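PDB 3I3L: alkylhalidase CmlS from Streptomyces venezuelae, which is a flavin-dependent halogenase of chloramphenicol biosynthesis that carries FAD linked covalently to an aspartate. Local coordinates for residues D233-M238 / S388-K393; Y203-V208 / G249-R254. One frame throughout, in Å; residues are numbered along the deposited sequence.

Contact 1: residues D233-M238 / S388-K393; sequences DGWVWM and SEFWRK
Phe390, near the start of helix 389-394, lays one ring face against Gly234, the first residue of strand 234-240. With CG anti to the backbone N (chi1 -172°), the side chain runs from the helix straight at the strand. Phe390 CB and CG lie beside the carbonyl of Asp233, Phe390 CB 3.6 Å from Asp233 O, and CD1 lies by the same oxygen. Further out, CD2, CE2 and CE1 sit under Gly234 CA, which stands over the ring centre in a CH-pi contact, 3.5 Å from the Phe390 centroid and 12° off the normal. At the tip, Phe390 CZ ends 3.9 Å from Trp235 CD1, the two rings meeting at a slant. Gly234 suits this place twice over: at its backbone angles any CB would be jammed against the Asp233 carbonyl O, and it would also press on Phe390 CE1. The strand belongs to the mixed beta-sheet beside the flavin, and Trp237 further along it touches FAD; a short helix from far along the chain thus packs on the strand's first residues. Trp391 follows on the helix and takes Phe390 CD2 over its own ring face, while Trp391 CZ2 comes 3.5 Å from Gly234 O. Two polar links reach the residues just before Asp233: Trp391 NE1 bonds to Phe231 O, and the N-cap residue Ser388 bonds through OG to Glu232 O. Trp235 NE1 is held by Tyr378 OH. An alanine at Phe390 lacks the ring, which is likely to leave a gap between Gly234, Trp235 and Trp391.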
loop_
_atom_site.group_PDB
_atom_site.type_symbol
_atom_site.label_atom_id
_atom_site.label_comp_id
_atom_site.label_asym_id
_atom_site.label_seq_id
_atom_site.Cartn_x
_atom_site.Cartn_y
_atom_site.Cartn_z
ATOM N N ASP A 233 5.344 10.985 21.840
ATOM C CA ASP A 233 6.433 11.159 20.896
ATOM C C ASP A 233 6.246 10.302 19.625
ATOM O O ASP A 233 7.222 10.087 18.860
ATOM C CB ASP A 233 7.814 10.785 21.526
ATOM C CG ASP A 233 8.217 11.687 22.674
ATOM O OD1 ASP A 233 8.102 12.927 22.541
ATOM O OD2 ASP A 233 8.685 11.126 23.689
ATOM N N GLY A 234 5.041 9.816 19.389
ATOM C CA GLY A 234 4.784 8.974 18.174
ATOM C C GLY A 234 3.825 7.786 18.413
ATOM O O GLY A 234 2.797 7.972 19.055
ATOM N N TRP A 235 4.113 6.611 17.825
ATOM C CA TRP A 235 3.225 5.489 17.996
ATOM C C TRP A 235 3.966 4.204 18.223
ATOM O O TRP A 235 5.151 4.111 17.851
ATOM C CB TRP A 235 2.138 5.375 16.878
ATOM C CG TRP A 235 2.647 5.366 15.449
ATOM C CD1 TRP A 235 2.901 6.469 14.650
ATOM C CD2 TRP A 235 2.957 4.204 14.649
ATOM N NE1 TRP A 235 3.380 6.046 13.441
ATOM C CE2 TRP A 235 3.387 4.672 13.393
ATOM C CE3 TRP A 235 2.841 2.826 14.856
ATOM C CZ2 TRP A 235 3.769 3.798 12.341
ATOM C CZ3 TRP A 235 3.225 1.942 13.811
ATOM C CH2 TRP A 235 3.680 2.432 12.581
ATOM N N VAL A 236 3.278 3.226 18.836
ATOM C CA VAL A 236 3.842 1.902 19.114
ATOM C C VAL A 236 3.137 0.818 18.293
ATOM O O VAL A 236 1.894 0.813 18.254
ATOM C CB VAL A 236 3.620 1.540 20.617
ATOM C CG1 VAL A 236 4.048 0.100 20.938
ATOM C CG2 VAL A 236 4.331 2.550 21.522
ATOM N N TRP A 237 3.905 -0.087 17.643
ATOM C CA TRP A 237 3.294 -1.314 17.040
ATOM C C TRP A 237 3.424 -2.563 17.883
ATOM O O TRP A 237 4.436 -2.762 18.561
ATOM C CB TRP A 237 3.830 -1.609 15.664
ATOM C CG TRP A 237 5.143 -2.347 15.572
ATOM C CD1 TRP A 237 5.338 -3.700 15.756
ATOM C CD2 TRP A 237 6.422 -1.814 15.159
ATOM N NE1 TRP A 237 6.641 -4.028 15.547
ATOM C CE2 TRP A 237 7.343 -2.899 15.180
ATOM C CE3 TRP A 237 6.878 -0.542 14.814
ATOM C CZ2 TRP A 237 8.692 -2.754 14.836
ATOM C CZ3 TRP A 237 8.244 -0.386 14.449
ATOM C CH2 TRP A 237 9.134 -1.520 14.462
ATOM N N MET A 238 2.393 -3.401 17.835
ATOM C CA MET A 238 2.441 -4.698 18.510
ATOM C C MET A 238 1.933 -5.716 17.484
ATOM O O MET A 238 0.797 -5.681 17.118
ATOM C CB MET A 238 1.587 -4.711 19.811
ATOM C CG MET A 238 1.920 -3.603 20.829
ATOM S SD MET A 238 1.203 -3.723 22.490
ATOM C CE MET A 238 -0.361 -3.209 22.149
ATOM N N SER A 388 4.284 17.875 20.560
ATOM C CA SER A 388 5.667 17.440 20.372
ATOM C C SER A 388 6.102 17.611 18.925
ATOM O O SER A 388 5.268 17.782 18.032
ATOM C CB SER A 388 5.835 15.970 20.840
ATOM O OG SER A 388 5.223 15.099 19.899
ATOM N N GLU A 389 7.407 17.610 18.677
ATOM C CA GLU A 389 7.940 17.664 17.298
ATOM C C GLU A 389 7.389 16.528 16.387
ATOM O O GLU A 389 7.087 16.756 15.219
ATOM C CB GLU A 389 9.474 17.641 17.281
ATOM C CG GLU A 389 10.025 18.045 15.893
ATOM C CD GLU A 389 11.520 18.353 15.893
ATOM O OE1 GLU A 389 12.045 18.757 14.821
ATOM O OE2 GLU A 389 12.177 18.242 16.969
ATOM N N PHE A 390 7.164 15.350 16.956
ATOM C CA PHE A 390 6.548 14.284 16.191
ATOM C C PHE A 390 5.215 14.714 15.563
ATOM O O PHE A 390 5.054 14.651 14.367
ATOM C CB PHE A 390 6.323 12.993 17.015
ATOM C CG PHE A 390 5.862 11.846 16.160
ATOM C CD1 PHE A 390 6.783 11.021 15.499
ATOM C CD2 PHE A 390 4.503 11.625 15.956
ATOM C CE1 PHE A 390 6.349 9.987 14.646
ATOM C CE2 PHE A 390 4.072 10.557 15.099
ATOM C CZ PHE A 390 5.017 9.752 14.474
ATOM N N TRP A 391 4.267 15.124 16.407
ATOM C CA TRP A 391 2.930 15.456 15.947
ATOM C C TRP A 391 2.896 16.715 15.086
ATOM O O TRP A 391 2.158 16.792 14.118
ATOM C CB TRP A 391 1.934 15.490 17.124
ATOM C CG TRP A 391 1.838 14.122 17.725
ATOM C CD1 TRP A 391 2.415 13.688 18.879
ATOM C CD2 TRP A 391 1.208 12.995 17.146
ATOM N NE1 TRP A 391 2.162 12.330 19.070
ATOM C CE2 TRP A 391 1.434 11.880 18.015
ATOM C CE3 TRP A 391 0.531 12.786 15.969
ATOM C CZ2 TRP A 391 0.980 10.595 17.731
ATOM C CZ3 TRP A 391 0.069 11.497 15.686
ATOM C CH2 TRP A 391 0.292 10.428 16.561
ATOM N N ARG A 392 3.731 17.669 15.437
ATOM C CA ARG A 392 3.810 18.960 14.778
ATOM C C ARG A 392 4.357 18.823 13.354
ATOM O O ARG A 392 3.964 19.558 12.452
ATOM C CB ARG A 392 4.759 19.865 15.600
ATOM C CG ARG A 392 5.119 21.195 14.965
ATOM C CD ARG A 392 5.685 22.229 16.061
ATOM N NE ARG A 392 6.957 21.841 16.617
ATOM C CZ ARG A 392 7.160 21.307 17.841
ATOM N NH1 ARG A 392 8.376 21.016 18.254
ATOM N NH2 ARG A 392 6.157 21.065 18.679
ATOM N N LYS A 393 5.333 17.950 13.168
ATOM C CA LYS A 393 5.854 17.765 11.829
ATOM C C LYS A 393 4.805 17.094 10.949
ATOM O O LYS A 393 4.787 17.333 9.773
ATOM C CB LYS A 393 7.203 16.978 11.825
ATOM C CG LYS A 393 8.362 17.715 12.579
ATOM C CD LYS A 393 8.691 19.072 11.895
ATOM C CE LYS A 393 9.971 19.735 12.431
ATOM N NZ LYS A 393 11.125 19.457 11.496
#

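Contact 2: residues Y203-V208 / G249-R254; sequences YRNFAV and GLVVDR
The Phe206 ring meets Asp253 O at its edge, near the ring plane, and carries Val208 CG2 over one face, displaced toward the rim. Val252 CG2 comes in obliquely, 3.7 Å from Phe206 CD2, the two side chains lying side by side on the sheet face that also holds Val208 and Leu250. The guanidinium planes of Arg204 and Arg254 stand 61° apart. Their chains run alongside each other, Arg204 CB 3.9 Å from Arg254 CD. Arg204 NE bonds to the backbone O of Asp200, while Arg254 NH1 has carboxylate partners, Asp253 OD2, met through its syn lone pair (3.2 Å), and Glu389 OE1. Asn205 CG lies 3.8 Å from Val251 CG1, the two side chains set at a slant to each other, and the Asn205 amide bonds to Arg394 and Asp321. Between the backbones, Phe206 and Val252 form one hydrogen-bonded pair and Val208 and Leu250 the next. Val252 N reaches Phe206 O at 3.0 Å, and Leu250 N is 2.7 Å from Val208 O. A weak bond from Arg254 N to Arg204 O (3.0 Å) ends the ladder. Ala207, opposite Val251 in a non-hydrogen-bonded pair, touches FAD, and Asn205 shares backbone bonding with Asp297, the covalent flavin attachment: this is an antiparallel strand pair in the mixed sheet flanking the flavin of the FAD-binding domain.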
loop_
_atom_site.group_PDB
_atom_site.type_symbol
_atom_site.label_atom_id
_atom_site.label_comp_id
_atom_site.label_asym_id
_atom_site.label_seq_id
_atom_site.Cartn_x
_atom_site.Cartn_y
_atom_site.Cartn_z
ATOM N N TYR A 203 8.015 13.716 6.939
ATOM C CA TYR A 203 7.744 12.382 7.461
ATOM C C TYR A 203 9.056 11.590 7.630
ATOM O O TYR A 203 9.417 10.708 6.795
ATOM C CB TYR A 203 6.722 11.677 6.571
ATOM C CG TYR A 203 5.304 12.185 6.783
ATOM C CD1 TYR A 203 4.989 13.473 6.515
ATOM C CD2 TYR A 203 4.317 11.378 7.306
ATOM C CE1 TYR A 203 3.721 13.971 6.697
ATOM C CE2 TYR A 203 3.036 11.860 7.500
ATOM C CZ TYR A 203 2.758 13.180 7.154
ATOM O OH TYR A 203 1.531 13.730 7.309
ATOM N N ARG A 204 9.799 11.954 8.658
ATOM C CA ARG A 204 11.133 11.378 8.848
ATOM C C ARG A 204 11.119 10.591 10.111
ATOM O O ARG A 204 11.585 11.060 11.120
ATOM C CB ARG A 204 12.219 12.439 8.874
ATOM C CG ARG A 204 12.270 13.195 7.493
ATOM C CD ARG A 204 13.251 14.304 7.442
ATOM N NE ARG A 204 13.214 14.947 6.119
ATOM C CZ ARG A 204 14.066 15.879 5.726
ATOM N NH1 ARG A 204 15.038 16.270 6.570
ATOM N NH2 ARG A 204 13.959 16.416 4.509
ATOM N N ASN A 205 10.572 9.381 10.000
ATOM C CA ASN A 205 10.341 8.469 11.060
ATOM C C ASN A 205 11.590 7.670 11.342
ATOM O O ASN A 205 12.365 7.287 10.425
ATOM C CB ASN A 205 9.216 7.519 10.629
ATOM C CG ASN A 205 7.889 8.198 10.578
ATOM O OD1 ASN A 205 7.616 9.089 11.363
ATOM N ND2 ASN A 205 7.052 7.804 9.636
ATOM N N PHE A 206 11.745 7.307 12.610
ATOM C CA PHE A 206 12.953 6.631 13.100
ATOM C C PHE A 206 12.369 5.547 14.014
ATOM O O PHE A 206 11.511 5.844 14.823
ATOM C CB PHE A 206 13.779 7.722 13.818
ATOM C CG PHE A 206 14.876 7.220 14.678
ATOM C CD1 PHE A 206 15.796 6.335 14.185
ATOM C CD2 PHE A 206 15.006 7.672 16.003
ATOM C CE1 PHE A 206 16.857 5.857 15.004
ATOM C CE2 PHE A 206 15.987 7.191 16.833
ATOM C CZ PHE A 206 16.931 6.295 16.335
ATOM N N ALA A 207 12.773 4.286 13.834
ATOM C CA ALA A 207 12.162 3.192 14.587
ATOM C C ALA A 207 13.122 2.432 15.488
ATOM O O ALA A 207 14.302 2.276 15.148
ATOM C CB ALA A 207 11.451 2.154 13.631
ATOM N N VAL A 208 12.564 1.928 16.600
ATOM C CA VAL A 208 13.314 1.271 17.660
ATOM C C VAL A 208 12.434 0.154 18.216
ATOM O O VAL A 208 11.316 0.408 18.664
ATOM C CB VAL A 208 13.628 2.285 18.803
ATOM C CG1 VAL A 208 14.450 1.643 19.892
ATOM C CG2 VAL A 208 14.359 3.514 18.234
ATOM N N GLY A 249 7.349 -2.243 18.507
ATOM C CA GLY A 249 8.216 -1.198 17.930
ATOM C C GLY A 249 7.749 0.204 18.278
ATOM O O GLY A 249 6.534 0.448 18.441
ATOM N N LEU A 250 8.703 1.127 18.409
ATOM C CA LEU A 250 8.387 2.542 18.564
ATOM C C LEU A 250 8.656 3.241 17.240
ATOM O O LEU A 250 9.713 3.075 16.640
ATOM C CB LEU A 250 9.287 3.216 19.656
ATOM C CG LEU A 250 9.413 2.391 20.954
ATOM C CD1 LEU A 250 10.484 2.990 21.876
ATOM C CD2 LEU A 250 8.086 2.301 21.722
ATOM N N VAL A 251 7.728 4.069 16.819
ATOM C CA VAL A 251 7.997 4.969 15.692
ATOM C C VAL A 251 7.988 6.408 16.231
ATOM O O VAL A 251 6.968 6.897 16.724
ATOM C CB VAL A 251 6.968 4.767 14.536
ATOM C CG1 VAL A 251 7.256 5.702 13.349
ATOM C CG2 VAL A 251 7.027 3.283 14.055
ATOM N N VAL A 252 9.147 7.063 16.135
ATOM C CA VAL A 252 9.366 8.375 16.737
ATOM C C VAL A 252 9.988 9.263 15.668
ATOM O O VAL A 252 10.184 8.819 14.514
ATOM C CB VAL A 252 10.281 8.290 17.965
ATOM C CG1 VAL A 252 9.635 7.440 19.060
ATOM C CG2 VAL A 252 11.682 7.676 17.617
ATOM N N ASP A 253 10.251 10.525 16.004
ATOM C CA ASP A 253 10.732 11.481 14.993
ATOM C C ASP A 253 12.240 11.340 14.892
ATOM O O ASP A 253 12.874 10.878 15.831
ATOM C CB ASP A 253 10.331 12.900 15.355
ATOM C CG ASP A 253 10.717 13.909 14.288
ATOM O OD1 ASP A 253 10.092 13.920 13.210
ATOM O OD2 ASP A 253 11.694 14.668 14.523
ATOM N N ARG A 254 12.830 11.735 13.772
ATOM C CA ARG A 254 14.255 11.516 13.617
ATOM C C ARG A 254 15.038 12.366 14.594
ATOM O O ARG A 254 16.220 12.099 14.824
ATOM C CB ARG A 254 14.731 11.781 12.161
ATOM C CG ARG A 254 15.137 13.191 11.823
ATOM C CD ARG A 254 13.987 14.163 11.882
ATOM N NE ARG A 254 14.325 15.423 11.239
ATOM C CZ ARG A 254 14.216 16.620 11.840
ATOM N NH1 ARG A 254 13.750 16.720 13.103
ATOM N NH2 ARG A 254 14.504 17.738 11.171
#

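How the contacts relate
Both contacts are buried and reach one sheet: strand 234-240 of contact 1 lies next to strand 245-253 of contact 2, probably bonded to it through Trp235 O to Val251 N and Trp237 N to Gly249 O. Contact 2 lies within the sheet and rests on a ladder of backbone hydrogen bonds, its apolar side chains matched in register. Contact 1 joins sheet to helix, is smaller, and relies on aromatic rings against a bare glycine backbone. They meet where Phe390 packs on Asp253 N, so helix 389-394 serves both. In contact 2 paired arginine chains lie across the segments at its partly exposed end, whereas across contact 1 the packing is aromatic and backbone.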